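Local coordinates for salmonella typhimurium DB7155 bacteriophage DET7 tailspike (Bacteriophage, PDB 2V5I), which probably binds and hydrolyses the O-antigen polysaccharide of its Salmonella host as the receptor-binding tailspike of the phage, at residues Trp109-Lys121 and Phe138-Lys150. Sequence-based numbering, arbitrary orientation.
Sequences WITDAALVAATLK and FPGLEALLPQNVK
Val116 sets its CG2 methyl over one face of the Phe138 ring. This CH-pi contact puts CG2 4.2 Å from the ring centroid, 26° off the ring normal. The two side chains cross at about a right angle. The backbone of Thr111 meets the same ring differently: its O lies at the ring edge, in the plane, 3.6 Å from Phe138 CD1. Ile110 O approaches Phe138 CE1 obliquely at 3.4 Å. That carbonyl oxygen is buried here and has no hydrogen-bond partner in the model.

The other branch of Val116, CG1, stands anti to the backbone N (chi1 172°) and touches both methyls of Leu141. Ala117 CB sits 3.8 Å from Leu141 CD1 and equally close to Leu144 CD1. Ala113 CB is pressed against the backbone of the turn Phe138-Leu141, 3.3 Å from Pro139 O. A water bridges the two segments here, accepting from Ala113 N and donating to Pro139 O.

The contact joins the short helix 113-117 to a weakly bonded helical turn at about 141-144, in a long insertion between strands of the parallel beta-helix, the fold of P22-type tailspikes. Asp112 caps the first helix: its OD2 accepts from Leu115 N at 3.1 Å. Gly140 takes a positive phi (106°) in the type II turn, where the chain passes close to Ala113 CB.

Beyond the helix, Leu120 splits its methyls between two partners. It crosses Leu145 at a slant, CD2 meeting Leu145 CD2 at 4.1 Å. It runs past Val149 in the opposite direction, CD1 meeting Val149 CG1. Trp98 packs against both Leu120 and Val149, while Trp135 of helix 132-137 touches Leu141 and Leu145.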
ATOM      1  N   TRP A 109      17.722 -18.265 -12.997  1.00 12.66           N
ATOM      2  CA  TRP A 109      19.110 -17.812 -12.830  1.00 11.67           C
ATOM      3  C   TRP A 109      20.059 -18.943 -13.201  1.00 12.92           C
ATOM      4  O   TRP A 109      19.832 -20.117 -12.839  1.00 11.91           O
ATOM      5  CB  TRP A 109      19.351 -17.410 -11.364  1.00 11.89           C
ATOM      6  CG  TRP A 109      18.779 -16.085 -10.957  1.00  8.54           C
ATOM      7  CD1 TRP A 109      17.746 -15.855 -10.087  1.00 11.87           C
ATOM      8  CD2 TRP A 109      19.299 -14.820 -11.327  1.00  7.63           C
ATOM      9  NE1 TRP A 109      17.542 -14.492  -9.973  1.00 12.47           N
ATOM     10  CE2 TRP A 109      18.470 -13.828 -10.723  1.00 10.03           C
ATOM     11  CE3 TRP A 109      20.317 -14.417 -12.176  1.00  8.58           C
ATOM     12  CZ2 TRP A 109      18.707 -12.448 -10.892  1.00  9.19           C
ATOM     13  CZ3 TRP A 109      20.591 -13.062 -12.333  1.00  8.36           C
ATOM     14  CH2 TRP A 109      19.743 -12.081 -11.693  1.00  9.94           C
ATOM     15  N   ILE A 110      21.142 -18.574 -13.873  1.00 12.70           N
ATOM     16  CA  ILE A 110      22.320 -19.450 -14.062  1.00 13.14           C
ATOM     17  C   ILE A 110      23.381 -18.957 -13.123  1.00 13.80           C
ATOM     18  O   ILE A 110      23.820 -17.800 -13.216  1.00 15.18           O
ATOM     19  CB  ILE A 110      22.828 -19.381 -15.510  1.00 14.26           C
ATOM     20  CG1 ILE A 110      21.705 -19.723 -16.483  1.00 13.84           C
ATOM     21  CG2 ILE A 110      24.018 -20.295 -15.719  1.00 16.63           C
ATOM     22  CD1 ILE A 110      22.049 -19.575 -17.996  1.00 15.28           C
ATOM     23  N   THR A 111      23.831 -19.845 -12.234  1.00 15.36           N
ATOM     24  CA  THR A 111      24.803 -19.431 -11.210  1.00 17.42           C
ATOM     25  C   THR A 111      26.185 -20.086 -11.336  1.00 17.99           C
ATOM     26  O   THR A 111      27.151 -19.578 -10.770  1.00 19.16           O
ATOM     27  CB  THR A 111      24.255 -19.686  -9.790  1.00 17.69           C
ATOM     28  OG1 THR A 111      24.004 -21.088  -9.635  1.00 20.90           O
ATOM     29  CG2 THR A 111      22.961 -18.885  -9.575  1.00 20.31           C
ATOM     30  N   ASP A 112      26.263 -21.174 -12.097  1.00 19.11           N
ATOM     31  CA  ASP A 112      27.521 -21.901 -12.271  1.00 22.04           C
ATOM     32  C   ASP A 112      28.426 -21.161 -13.255  1.00 21.02           C
ATOM     33  O   ASP A 112      28.009 -20.864 -14.384  1.00 21.22           O
ATOM     34  CB  ASP A 112      27.248 -23.290 -12.789  1.00 21.52           C
ATOM     35  CG  ASP A 112      28.520 -24.050 -13.075  1.00 31.09           C
ATOM     36  OD1 ASP A 112      29.097 -24.610 -12.108  1.00 40.45           O
ATOM     37  OD2 ASP A 112      28.963 -24.074 -14.256  1.00 33.12           O
ATOM     38  N   ALA A 113      29.644 -20.864 -12.823  1.00 22.10           N
ATOM     39  CA  ALA A 113      30.601 -20.043 -13.608  1.00 20.93           C
ATOM     40  C   ALA A 113      30.789 -20.559 -15.027  1.00 21.22           C
ATOM     41  O   ALA A 113      30.783 -19.762 -15.964  1.00 19.70           O
ATOM     42  CB  ALA A 113      31.938 -19.979 -12.928  1.00 23.63           C
ATOM     43  N   ALA A 114      30.940 -21.874 -15.210  1.00 21.98           N
ATOM     44  CA  ALA A 114      31.167 -22.395 -16.547  1.00 19.85           C
ATOM     45  C   ALA A 114      29.939 -22.220 -17.446  1.00 19.90           C
ATOM     46  O   ALA A 114      30.067 -21.918 -18.637  1.00 19.18           O
ATOM     47  CB  ALA A 114      31.596 -23.861 -16.492  1.00 23.05           C
ATOM     48  N   LEU A 115      28.752 -22.386 -16.861  1.00 17.47           N
ATOM     49  CA  LEU A 115      27.520 -22.188 -17.597  1.00 16.76           C
ATOM     50  C   LEU A 115      27.298 -20.701 -17.956  1.00 17.37           C
ATOM     51  O   LEU A 115      26.789 -20.387 -19.046  1.00 18.40           O
ATOM     52  CB  LEU A 115      26.319 -22.762 -16.837  1.00 18.81           C
ATOM     53  CG  LEU A 115      26.319 -24.301 -16.712  1.00 22.70           C
ATOM     54  CD1 LEU A 115      25.119 -24.720 -15.958  1.00 25.18           C
ATOM     55  CD2 LEU A 115      26.364 -24.972 -18.064  1.00 25.52           C
ATOM     56  N   VAL A 116      27.651 -19.810 -17.039  1.00 16.53           N
ATOM     57  CA  VAL A 116      27.578 -18.356 -17.310  1.00 15.15           C
ATOM     58  C   VAL A 116      28.578 -17.969 -18.414  1.00 16.30           C
ATOM     59  O   VAL A 116      28.230 -17.261 -19.353  1.00 16.09           O
ATOM     60  CB  VAL A 116      27.828 -17.530 -16.036  1.00 16.25           C
ATOM     61  CG1 VAL A 116      27.949 -16.044 -16.348  1.00 14.96           C
ATOM     62  CG2 VAL A 116      26.707 -17.793 -15.015  1.00 16.53           C
ATOM     63  N   ALA A 117      29.812 -18.486 -18.316  1.00 16.55           N
ATOM     64  CA  ALA A 117      30.815 -18.255 -19.360  1.00 16.82           C
ATOM     65  C   ALA A 117      30.369 -18.697 -20.730  1.00 15.89           C
ATOM     66  O   ALA A 117      30.683 -18.034 -21.737  1.00 17.44           O
ATOM     67  CB  ALA A 117      32.124 -18.944 -18.985  1.00 16.41           C
ATOM     68  N   ALA A 118      29.621 -19.795 -20.805  1.00 16.17           N
ATOM     69  CA  ALA A 118      29.137 -20.297 -22.083  1.00 16.72           C
ATOM     70  C   ALA A 118      28.030 -19.430 -22.716  1.00 16.71           C
ATOM     71  O   ALA A 118      27.677 -19.626 -23.891  1.00 19.54           O
ATOM     72  CB  ALA A 118      28.639 -21.713 -21.931  1.00 18.41           C
ATOM     73  N   THR A 119      27.434 -18.515 -21.945  1.00 14.48           N
ATOM     74  CA  THR A 119      26.422 -17.594 -22.484  1.00 13.86           C
ATOM     75  C   THR A 119      27.049 -16.409 -23.232  1.00 14.22           C
ATOM     76  O   THR A 119      26.331 -15.616 -23.864  1.00 14.22           O
ATOM     77  CB  THR A 119      25.504 -17.000 -21.362  1.00 13.70           C
ATOM     78  OG1 THR A 119      26.248 -16.105 -20.533  1.00 14.68           O
ATOM     79  CG2 THR A 119      24.834 -18.114 -20.571  1.00 15.69           C
ATOM     80  N   LEU A 120      28.359 -16.324 -23.209  1.00 13.60           N
ATOM     81  CA  LEU A 120      29.093 -15.170 -23.765  1.00 13.94           C
ATOM     82  C   LEU A 120      28.750 -15.031 -25.242  1.00 14.47           C
ATOM     83  O   LEU A 120      28.821 -15.998 -26.015  1.00 15.44           O
ATOM     84  CB  LEU A 120      30.604 -15.309 -23.576  1.00 15.80           C
ATOM     85  CG  LEU A 120      31.442 -14.071 -23.898  1.00 17.90           C
ATOM     86  CD1 LEU A 120      31.268 -13.010 -22.826  1.00 16.19           C
ATOM     87  CD2 LEU A 120      32.912 -14.447 -24.045  1.00 21.74           C
ATOM     88  N   LYS A 121      28.306 -13.836 -25.621  1.00 12.13           N
ATOM     89  CA  LYS A 121      27.977 -13.512 -27.007  1.00 12.96           C
ATOM     90  C   LYS A 121      28.109 -12.012 -27.243  1.00 13.02           C
ATOM     91  O   LYS A 121      28.153 -11.234 -26.280  1.00 12.42           O
ATOM     92  CB  LYS A 121      26.559 -13.983 -27.361  1.00 13.77           C
ATOM     93  CG  LYS A 121      25.435 -13.252 -26.600  1.00 17.60           C
ATOM     94  CD  LYS A 121      24.015 -13.635 -27.056  1.00 24.63           C
ATOM     95  CE  LYS A 121      22.978 -12.983 -26.098  1.00 29.68           C
ATOM     96  NZ  LYS A 121      21.548 -12.954 -26.612  1.00 31.13           N
ATOM     97  N   PHE A 138      29.966 -14.918  -9.424  1.00 16.25           N
ATOM     98  CA  PHE A 138      30.054 -16.196 -10.112  1.00 17.38           C
ATOM     99  C   PHE A 138      31.516 -16.683  -9.942  1.00 20.30           C
ATOM    100  O   PHE A 138      32.370 -16.493 -10.823  1.00 19.28           O
ATOM    101  CB  PHE A 138      29.700 -16.058 -11.605  1.00 16.71           C
ATOM    102  CG  PHE A 138      28.346 -15.400 -11.865  1.00 15.34           C
ATOM    103  CD1 PHE A 138      27.158 -16.066 -11.610  1.00 16.51           C
ATOM    104  CD2 PHE A 138      28.288 -14.110 -12.353  1.00 17.57           C
ATOM    105  CE1 PHE A 138      25.904 -15.459 -11.847  1.00 15.18           C
ATOM    106  CE2 PHE A 138      27.026 -13.503 -12.593  1.00 15.49           C
ATOM    107  CZ  PHE A 138      25.858 -14.190 -12.341  1.00 14.41           C
ATOM    108  N   PRO A 139      31.847 -17.205  -8.752  1.00 22.02           N
ATOM    109  CA  PRO A 139      33.255 -17.593  -8.555  1.00 22.56           C
ATOM    110  C   PRO A 139      33.742 -18.609  -9.577  1.00 20.16           C
ATOM    111  O   PRO A 139      33.106 -19.642  -9.810  1.00 21.47           O
ATOM    112  CB  PRO A 139      33.276 -18.207  -7.157  1.00 24.59           C
ATOM    113  CG  PRO A 139      31.979 -17.836  -6.518  1.00 25.95           C
ATOM    114  CD  PRO A 139      31.029 -17.369  -7.542  1.00 23.91           C
ATOM    115  N   GLY A 140      34.892 -18.280 -10.163  1.00 20.69           N
ATOM    116  CA  GLY A 140      35.527 -19.037 -11.232  1.00 21.08           C
ATOM    117  C   GLY A 140      35.404 -18.376 -12.596  1.00 21.23           C
ATOM    118  O   GLY A 140      36.084 -18.771 -13.554  1.00 20.05           O
ATOM    119  N   LEU A 141      34.470 -17.429 -12.717  1.00 20.08           N
ATOM    120  CA  LEU A 141      34.185 -16.838 -14.023  1.00 18.35           C
ATOM    121  C   LEU A 141      35.379 -16.041 -14.549  1.00 17.13           C
ATOM    122  O   LEU A 141      35.641 -16.031 -15.771  1.00 17.92           O
ATOM    123  CB  LEU A 141      32.925 -15.946 -13.934  1.00 18.18           C
ATOM    124  CG  LEU A 141      32.534 -15.262 -15.231  1.00 17.23           C
ATOM    125  CD1 LEU A 141      32.139 -16.248 -16.335  1.00 18.93           C
ATOM    126  CD2 LEU A 141      31.425 -14.224 -14.951  1.00 18.87           C
ATOM    127  N   GLU A 142      36.089 -15.372 -13.650  1.00 16.43           N
ATOM    128  CA  GLU A 142      37.157 -14.487 -14.012  1.00 16.53           C
ATOM    129  C   GLU A 142      38.221 -15.250 -14.865  1.00 17.91           C
ATOM    130  O   GLU A 142      38.719 -14.731 -15.884  1.00 18.54           O
ATOM    131  CB  GLU A 142      37.796 -13.880 -12.764  1.00 17.30           C
ATOM    132  CG  GLU A 142      38.854 -12.844 -13.074  1.00 19.74           C
ATOM    133  CD  GLU A 142      39.488 -12.194 -11.859  1.00 19.62           C
ATOM    134  OE1 GLU A 142      39.289 -12.687 -10.731  1.00 25.03           O
ATOM    135  OE2 GLU A 142      40.154 -11.149 -12.017  1.00 22.52           O
ATOM    136  N   ALA A 143      38.555 -16.468 -14.434  1.00 19.19           N
ATOM    137  CA  ALA A 143      39.530 -17.294 -15.167  1.00 20.69           C
ATOM    138  C   ALA A 143      39.035 -17.805 -16.508  1.00 21.67           C
ATOM    139  O   ALA A 143      39.851 -18.233 -17.337  1.00 23.19           O
ATOM    140  CB  ALA A 143      39.953 -18.476 -14.312  1.00 20.45           C
ATOM    141  N   LEU A 144      37.719 -17.798 -16.746  1.00 20.28           N
ATOM    142  CA  LEU A 144      37.150 -18.355 -17.965  1.00 21.27           C
ATOM    143  C   LEU A 144      36.981 -17.364 -19.111  1.00 20.90           C
ATOM    144  O   LEU A 144      36.651 -17.772 -20.235  1.00 22.34           O
ATOM    145  CB  LEU A 144      35.790 -18.948 -17.660  1.00 21.59           C
ATOM    146  CG  LEU A 144      35.864 -20.172 -16.748  1.00 26.17           C
ATOM    147  CD1 LEU A 144      34.468 -20.687 -16.486  1.00 25.60           C
ATOM    148  CD2 LEU A 144      36.738 -21.273 -17.377  1.00 27.27           C
ATOM    149  N   LEU A 145      37.205 -16.083 -18.843  1.00 17.32           N
ATOM    150  CA  LEU A 145      37.030 -15.048 -19.834  1.00 17.06           C
ATOM    151  C   LEU A 145      38.359 -14.426 -20.263  1.00 17.85           C
ATOM    152  O   LEU A 145      39.250 -14.198 -19.432  1.00 18.28           O
ATOM    153  CB  LEU A 145      36.112 -13.940 -19.286  1.00 17.11           C
ATOM    154  CG  LEU A 145      34.712 -14.376 -18.904  1.00 19.14           C
ATOM    155  CD1 LEU A 145      33.942 -13.196 -18.307  1.00 18.30           C
ATOM    156  CD2 LEU A 145      33.984 -14.933 -20.083  1.00 18.63           C
ATOM    157  N   PRO A 146      38.503 -14.078 -21.559  1.00 18.11           N
ATOM    158  CA  PRO A 146      39.749 -13.446 -21.993  1.00 17.65           C
ATOM    159  C   PRO A 146      39.904 -11.999 -21.561  1.00 17.52           C
ATOM    160  O   PRO A 146      38.924 -11.321 -21.229  1.00 15.75           O
ATOM    161  CB  PRO A 146      39.707 -13.574 -23.517  1.00 19.61           C
ATOM    162  CG  PRO A 146      38.278 -13.670 -23.846  1.00 19.74           C
ATOM    163  CD  PRO A 146      37.528 -14.192 -22.644  1.00 19.75           C
ATOM    164  N   GLN A 147      41.140 -11.527 -21.501  1.00 17.08           N
ATOM    165  CA  GLN A 147      41.438 -10.198 -20.991  1.00 17.63           C
ATOM    166  C   GLN A 147      40.697  -9.082 -21.749  1.00 17.60           C
ATOM    167  O   GLN A 147      40.276  -8.103 -21.157  1.00 18.17           O
ATOM    168  CB  GLN A 147      42.950  -9.947 -20.977  1.00 18.64           C
ATOM    169  CG  GLN A 147      43.355  -8.772 -20.117  1.00 19.49           C
ATOM    170  CD  GLN A 147      43.019  -9.015 -18.650  1.00 22.78           C
ATOM    171  OE1 GLN A 147      43.291 -10.086 -18.096  1.00 27.11           O
ATOM    172  NE2 GLN A 147      42.384  -8.033 -18.027  1.00 24.94           N
ATOM    173  N   ASN A 148      40.546  -9.211 -23.060  1.00 15.93           N
ATOM    174  CA  ASN A 148      39.867  -8.133 -23.804  1.00 17.97           C
ATOM    175  C   ASN A 148      38.384  -7.994 -23.416  1.00 16.29           C
ATOM    176  O   ASN A 148      37.824  -6.921 -23.578  1.00 16.25           O
ATOM    177  CB  ASN A 148      39.980  -8.346 -25.308  1.00 19.68           C
ATOM    178  CG  ASN A 148      39.299  -9.589 -25.760  1.00 20.80           C
ATOM    179  OD1 ASN A 148      39.710 -10.685 -25.387  1.00 25.58           O
ATOM    180  ND2 ASN A 148      38.219  -9.434 -26.563  1.00 23.90           N
ATOM    181  N   VAL A 149      37.755  -9.089 -23.014  1.00 15.63           N
ATOM    182  CA  VAL A 149      36.355  -9.032 -22.534  1.00 13.86           C
ATOM    183  C   VAL A 149      36.361  -8.358 -21.204  1.00 14.70           C
ATOM    184  O   VAL A 149      35.568  -7.463 -20.925  1.00 16.03           O
ATOM    185  CB  VAL A 149      35.726 -10.412 -22.482  1.00 15.06           C
ATOM    186  CG1 VAL A 149      34.399 -10.447 -21.712  1.00 16.45           C
ATOM    187  CG2 VAL A 149      35.574 -10.968 -23.876  1.00 18.02           C
ATOM    188  N   LYS A 150      37.297  -8.763 -20.355  1.00 14.87           N
ATOM    189  CA  LYS A 150      37.390  -8.139 -19.029  1.00 14.58           C
ATOM    190  C   LYS A 150      37.732  -6.650 -19.054  1.00 15.87           C
ATOM    191  O   LYS A 150      37.333  -5.899 -18.155  1.00 18.23           O
ATOM    192  CB  LYS A 150      38.400  -8.990 -18.166  1.00 14.11           C
ATOM    193  CG  LYS A 150      37.898 -10.407 -17.980  1.00 18.95           C
ATOM    194  CD  LYS A 150      38.665 -11.283 -16.922  1.00 22.41           C
ATOM    195  CE  LYS A 150      39.947 -11.803 -17.467  1.00 25.83           C
ATOM    196  NZ  LYS A 150      40.632 -12.721 -16.498  1.00 22.85           N
TER
HETATM  197  O   HOH W   1      30.587 -21.181 -10.170  1.00 34.38           O